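Local structure of geranyltranstransferase (Methylococcus capsulatus, 3TS7) at residues Y217-Q228 with L290-R300. The protein probably catalyses the magnesium-dependent condensation of isoprenoid diphosphates to farnesyl diphosphate. Numbering follows the deposited sequence. Where two conformers were deposited one is given.
Sequences YAKCIGLAFQIQ and LRELARFIIQR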
loop_
_atom_site.group_PDB
_atom_site.type_symbol
_atom_site.label_atom_id
_atom_site.label_comp_id
_atom_site.label_asym_id
_atom_site.label_seq_id
_atom_site.Cartn_x
_atom_site.Cartn_y
_atom_site.Cartn_z
ATOM N N TYR B 217 -1.445 -14.106 -22.089
ATOM C CA TYR B 217 -2.717 -13.499 -22.508
ATOM C C TYR B 217 -2.872 -12.112 -21.875
ATOM O O TYR B 217 -3.245 -11.124 -22.548
ATOM C CB TYR B 217 -3.906 -14.419 -22.118
ATOM C CG TYR B 217 -5.259 -13.777 -22.183
ATOM C CD1 TYR B 217 -6.004 -13.782 -23.369
ATOM C CD2 TYR B 217 -5.812 -13.159 -21.065
ATOM C CE1 TYR B 217 -7.246 -13.184 -23.429
ATOM C CE2 TYR B 217 -7.053 -12.565 -21.117
ATOM C CZ TYR B 217 -7.774 -12.588 -22.294
ATOM O OH TYR B 217 -9.008 -11.982 -22.345
ATOM N N ALA B 218 -2.616 -12.053 -20.568
ATOM C CA ALA B 218 -2.767 -10.812 -19.794
ATOM C C ALA B 218 -1.805 -9.711 -20.278
ATOM O O ALA B 218 -2.230 -8.564 -20.534
ATOM C CB ALA B 218 -2.568 -11.113 -18.288
ATOM N N LYS B 219 -0.550 -10.100 -20.472
ATOM C CA LYS B 219 0.512 -9.198 -20.968
ATOM C C LYS B 219 0.173 -8.618 -22.346
ATOM O O LYS B 219 0.271 -7.399 -22.566
ATOM C CB LYS B 219 1.857 -9.933 -21.020
ATOM C CG LYS B 219 3.011 -9.053 -21.525
ATOM C CD LYS B 219 4.321 -9.790 -21.534
ATOM C CE LYS B 219 5.487 -8.833 -21.802
ATOM N NZ LYS B 219 6.771 -9.573 -21.728
ATOM N N CYS B 220 -0.279 -9.495 -23.252
ATOM C CA CYS B 220 -0.625 -9.087 -24.618
ATOM C C CYS B 220 -1.861 -8.193 -24.664
ATOM O O CYS B 220 -1.858 -7.196 -25.375
ATOM C CB CYS B 220 -0.758 -10.310 -25.548
ATOM S SG CYS B 220 0.754 -11.246 -25.755
ATOM N N ILE B 221 -2.917 -8.487 -23.895
ATOM C CA ILE B 221 -4.051 -7.559 -23.942
ATOM C C ILE B 221 -3.734 -6.186 -23.316
ATOM O O ILE B 221 -4.244 -5.159 -23.775
ATOM C CB ILE B 221 -5.401 -8.122 -23.409
ATOM C CG1 ILE B 221 -5.410 -8.261 -21.900
ATOM C CG2 ILE B 221 -5.770 -9.465 -24.100
ATOM C CD1 ILE B 221 -6.727 -8.851 -21.386
ATOM N N GLY B 222 -2.880 -6.189 -22.291
ATOM C CA GLY B 222 -2.472 -4.963 -21.608
ATOM C C GLY B 222 -1.731 -4.049 -22.582
ATOM O O GLY B 222 -2.019 -2.860 -22.665
ATOM N N LEU B 223 -0.808 -4.619 -23.345
ATOM C CA LEU B 223 -0.035 -3.819 -24.293
ATOM C C LEU B 223 -0.909 -3.330 -25.434
ATOM O O LEU B 223 -0.893 -2.147 -25.777
ATOM C CB LEU B 223 1.155 -4.616 -24.825
ATOM C CG LEU B 223 2.367 -4.652 -23.898
ATOM C CD1 LEU B 223 3.266 -5.801 -24.274
ATOM C CD2 LEU B 223 3.133 -3.301 -23.905
ATOM N N ALA B 224 -1.703 -4.249 -25.983
ATOM C CA ALA B 224 -2.566 -3.968 -27.117
ATOM C C ALA B 224 -3.574 -2.845 -26.861
ATOM O O ALA B 224 -3.761 -1.994 -27.716
ATOM C CB ALA B 224 -3.286 -5.254 -27.578
ATOM N N PHE B 225 -4.207 -2.808 -25.686
ATOM C CA PHE B 225 -5.271 -1.798 -25.483
ATOM C C PHE B 225 -4.750 -0.358 -25.365
ATOM O O PHE B 225 -5.414 0.613 -25.776
ATOM C CB PHE B 225 -6.251 -2.189 -24.344
ATOM C CG PHE B 225 -5.945 -1.574 -22.996
ATOM C CD1 PHE B 225 -6.485 -0.341 -22.637
ATOM C CD2 PHE B 225 -5.167 -2.246 -22.069
ATOM C CE1 PHE B 225 -6.223 0.236 -21.379
ATOM C CE2 PHE B 225 -4.897 -1.676 -20.805
ATOM C CZ PHE B 225 -5.426 -0.443 -20.466
ATOM N N GLN B 226 -3.556 -0.224 -24.815
ATOM C CA GLN B 226 -2.942 1.092 -24.746
ATOM C C GLN B 226 -2.416 1.563 -26.108
ATOM O O GLN B 226 -2.482 2.747 -26.402
ATOM C CB GLN B 226 -1.885 1.129 -23.671
ATOM C CG GLN B 226 -2.503 1.101 -22.294
ATOM C CD GLN B 226 -1.472 1.203 -21.229
ATOM O OE1 GLN B 226 -0.548 0.395 -21.162
ATOM N NE2 GLN B 226 -1.605 2.208 -20.387
ATOM N N ILE B 227 -1.943 0.631 -26.937
ATOM C CA ILE B 227 -1.621 0.950 -28.332
ATOM C C ILE B 227 -2.896 1.483 -28.995
ATOM O O ILE B 227 -2.880 2.543 -29.624
ATOM C CB ILE B 227 -1.068 -0.256 -29.123
ATOM C CG1 ILE B 227 0.267 -0.724 -28.549
ATOM C CG2 ILE B 227 -0.877 0.129 -30.613
ATOM C CD1 ILE B 227 0.729 -2.096 -29.062
ATOM N N GLN B 228 -4.010 0.778 -28.797
ATOM C CA GLN B 228 -5.306 1.221 -29.328
ATOM C C GLN B 228 -5.826 2.559 -28.767
ATOM O O GLN B 228 -6.435 3.345 -29.506
ATOM C CB GLN B 228 -6.363 0.102 -29.243
ATOM C CG GLN B 228 -7.684 0.395 -29.973
ATOM C CD GLN B 228 -7.555 0.435 -31.491
ATOM O OE1 GLN B 228 -6.654 -0.167 -32.070
ATOM N NE2 GLN B 228 -8.472 1.146 -32.141
ATOM N N LEU B 290 -12.765 -15.451 -22.344
ATOM C CA LEU B 290 -11.510 -14.679 -22.464
ATOM C C LEU B 290 -11.232 -14.215 -23.902
ATOM O O LEU B 290 -10.681 -13.128 -24.119
ATOM C CB LEU B 290 -10.330 -15.473 -21.922
ATOM C CG LEU B 290 -10.360 -15.697 -20.395
ATOM C CD1 LEU B 290 -9.193 -16.547 -19.998
ATOM C CD2 LEU B 290 -10.334 -14.357 -19.645
ATOM N N ARG B 291 -11.648 -15.030 -24.868
ATOM C CA ARG B 291 -11.540 -14.693 -26.283
ATOM C C ARG B 291 -12.353 -13.445 -26.605
ATOM O O ARG B 291 -11.865 -12.536 -27.272
ATOM C CB ARG B 291 -11.956 -15.894 -27.162
ATOM C CG ARG B 291 -10.950 -17.033 -27.162
ATOM C CD ARG B 291 -11.327 -18.264 -28.036
ATOM N NE ARG B 291 -10.373 -19.346 -27.790
ATOM C CZ ARG B 291 -10.562 -20.375 -26.968
ATOM N NH1 ARG B 291 -9.603 -21.249 -26.788
ATOM N NH2 ARG B 291 -11.702 -20.532 -26.314
ATOM N N GLU B 292 -13.579 -13.385 -26.101
ATOM C CA GLU B 292 -14.438 -12.233 -26.309
ATOM C C GLU B 292 -14.021 -11.019 -25.475
ATOM O O GLU B 292 -14.160 -9.862 -25.914
ATOM C CB GLU B 292 -15.891 -12.601 -25.984
ATOM C CG GLU B 292 -16.476 -13.645 -26.939
ATOM C CD GLU B 292 -16.724 -13.098 -28.344
ATOM O OE1 GLU B 292 -16.562 -13.863 -29.317
ATOM O OE2 GLU B 292 -17.083 -11.907 -28.485
ATOM N N LEU B 293 -13.547 -11.283 -24.261
ATOM C CA LEU B 293 -13.074 -10.212 -23.386
ATOM C C LEU B 293 -11.824 -9.514 -23.979
ATOM O O LEU B 293 -11.718 -8.291 -23.905
ATOM C CB LEU B 293 -12.796 -10.745 -21.979
ATOM C CG LEU B 293 -12.480 -9.704 -20.901
ATOM C CD1 LEU B 293 -13.663 -8.730 -20.690
ATOM C CD2 LEU B 293 -12.093 -10.392 -19.599
ATOM N N ALA B 294 -10.911 -10.290 -24.575
ATOM C CA ALA B 294 -9.782 -9.725 -25.333
ATOM C C ALA B 294 -10.228 -8.659 -26.345
ATOM O O ALA B 294 -9.746 -7.522 -26.297
ATOM C CB ALA B 294 -8.987 -10.809 -26.008
ATOM N N ARG B 295 -11.178 -9.002 -27.215
ATOM C CA ARG B 295 -11.693 -8.050 -28.208
ATOM C C ARG B 295 -12.315 -6.805 -27.590
ATOM O O ARG B 295 -12.028 -5.690 -28.020
ATOM C CB ARG B 295 -12.679 -8.707 -29.194
ATOM C CG ARG B 295 -13.350 -7.668 -30.108
ATOM C CD ARG B 295 -14.319 -8.207 -31.139
ATOM N NE ARG B 295 -15.299 -9.145 -30.596
ATOM C CZ ARG B 295 -16.359 -9.591 -31.273
ATOM N NH1 ARG B 295 -16.578 -9.182 -32.519
ATOM N NH2 ARG B 295 -17.191 -10.461 -30.715
ATOM N N PHE B 296 -13.156 -7.003 -26.580
ATOM C CA PHE B 296 -13.837 -5.910 -25.897
ATOM C C PHE B 296 -12.860 -4.895 -25.280
ATOM O O PHE B 296 -13.019 -3.681 -25.439
ATOM C CB PHE B 296 -14.766 -6.480 -24.812
ATOM C CG PHE B 296 -15.415 -5.429 -23.968
ATOM C CD1 PHE B 296 -14.885 -5.088 -22.727
ATOM C CD2 PHE B 296 -16.550 -4.758 -24.420
ATOM C CE1 PHE B 296 -15.476 -4.086 -21.947
ATOM C CE2 PHE B 296 -17.158 -3.771 -23.640
ATOM C CZ PHE B 296 -16.614 -3.430 -22.404
ATOM N N ILE B 297 -11.870 -5.411 -24.562
ATOM C CA ILE B 297 -10.884 -4.568 -23.879
ATOM C C ILE B 297 -10.009 -3.849 -24.923
ATOM O O ILE B 297 -9.860 -2.628 -24.867
ATOM C CB ILE B 297 -10.032 -5.399 -22.888
ATOM C CG1 ILE B 297 -10.891 -5.851 -21.694
ATOM C CG2 ILE B 297 -8.767 -4.626 -22.418
ATOM C CD1 ILE B 297 -10.158 -6.811 -20.744
ATOM N N ILE B 298 -9.496 -4.601 -25.899
ATOM C CA ILE B 298 -8.572 -4.054 -26.901
ATOM C C ILE B 298 -9.217 -2.977 -27.769
ATOM O O ILE B 298 -8.630 -1.903 -27.944
ATOM C CB ILE B 298 -7.905 -5.154 -27.764
ATOM C CG1 ILE B 298 -6.988 -6.010 -26.892
ATOM C CG2 ILE B 298 -7.097 -4.543 -28.935
ATOM C CD1 ILE B 298 -6.580 -7.326 -27.520
ATOM N N GLN B 299 -10.441 -3.221 -28.241
ATOM C CA GLN B 299 -11.132 -2.268 -29.119
ATOM C C GLN B 299 -11.773 -1.108 -28.342
ATOM O O GLN B 299 -12.389 -0.221 -28.931
ATOM C CB GLN B 299 -12.144 -2.994 -30.022
ATOM C CG GLN B 299 -11.475 -3.849 -31.115
ATOM C CD GLN B 299 -12.466 -4.635 -31.960
ATOM O OE1 GLN B 299 -13.653 -4.328 -31.992
ATOM N NE2 GLN B 299 -11.977 -5.658 -32.646
ATOM N N ARG B 300 -11.608 -1.127 -27.012
ATOM C CA ARG B 300 -12.064 -0.063 -26.093
ATOM C C ARG B 300 -13.564 0.178 -26.159
ATOM O O ARG B 300 -14.026 1.316 -26.047
ATOM C CB ARG B 300 -11.322 1.270 -26.337
ATOM C CG ARG B 300 -9.816 1.177 -26.579
ATOM C CD ARG B 300 -9.085 0.505 -25.443
ATOM N NE ARG B 300 -9.253 1.201 -24.165
ATOM C CZ ARG B 300 -9.617 0.630 -23.018
ATOM N NH1 ARG B 300 -9.848 -0.675 -22.944
ATOM N NH2 ARG B 300 -9.717 1.366 -21.917
#
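Tyr217, Ile298 and Phe225 contribute the largest shares of the buried surface in this interface, a worked example of two nearly parallel helices (28°) packing closely while a side chain of one bonds to the backbone of the other. A first torsion of 166° swings the Tyr217 ring toward helix 290-298, where its OH donates to Leu290 O at 2.7 Å. That oxygen already accepts the helical bond from Ala294 N, which arrives from the opposite face of the carbonyl plane. Farther along, Ile298 CG1 rests on Ala224 CB at 3.8 Å, and its CD1 also meets Ile221 CG2. Here the backbones draw together, and Phe225 sets its CB against Ile297 O and Ile298 CA. Beyond the helix end, marked by a Schellman motif at Arg300, the doubly bent arginine lays one guanidinium face over Phe225 CD1, which lies 3.3 Å from Arg300 CZ, the two planes 51° apart. Arg300 NH1 bonds to Ile297 O at 2.7 Å. With an alanine in its place, Ile297 O would probably lose this donor and Asp229, salt-bridged to NE, its mate. In the all-helical isoprenoid synthase fold, helix 53-65 packs on Ile221, Leu290 and Ile297, helix 262-279 on Ala224 and Ile298, and helix 177-201 on Phe225.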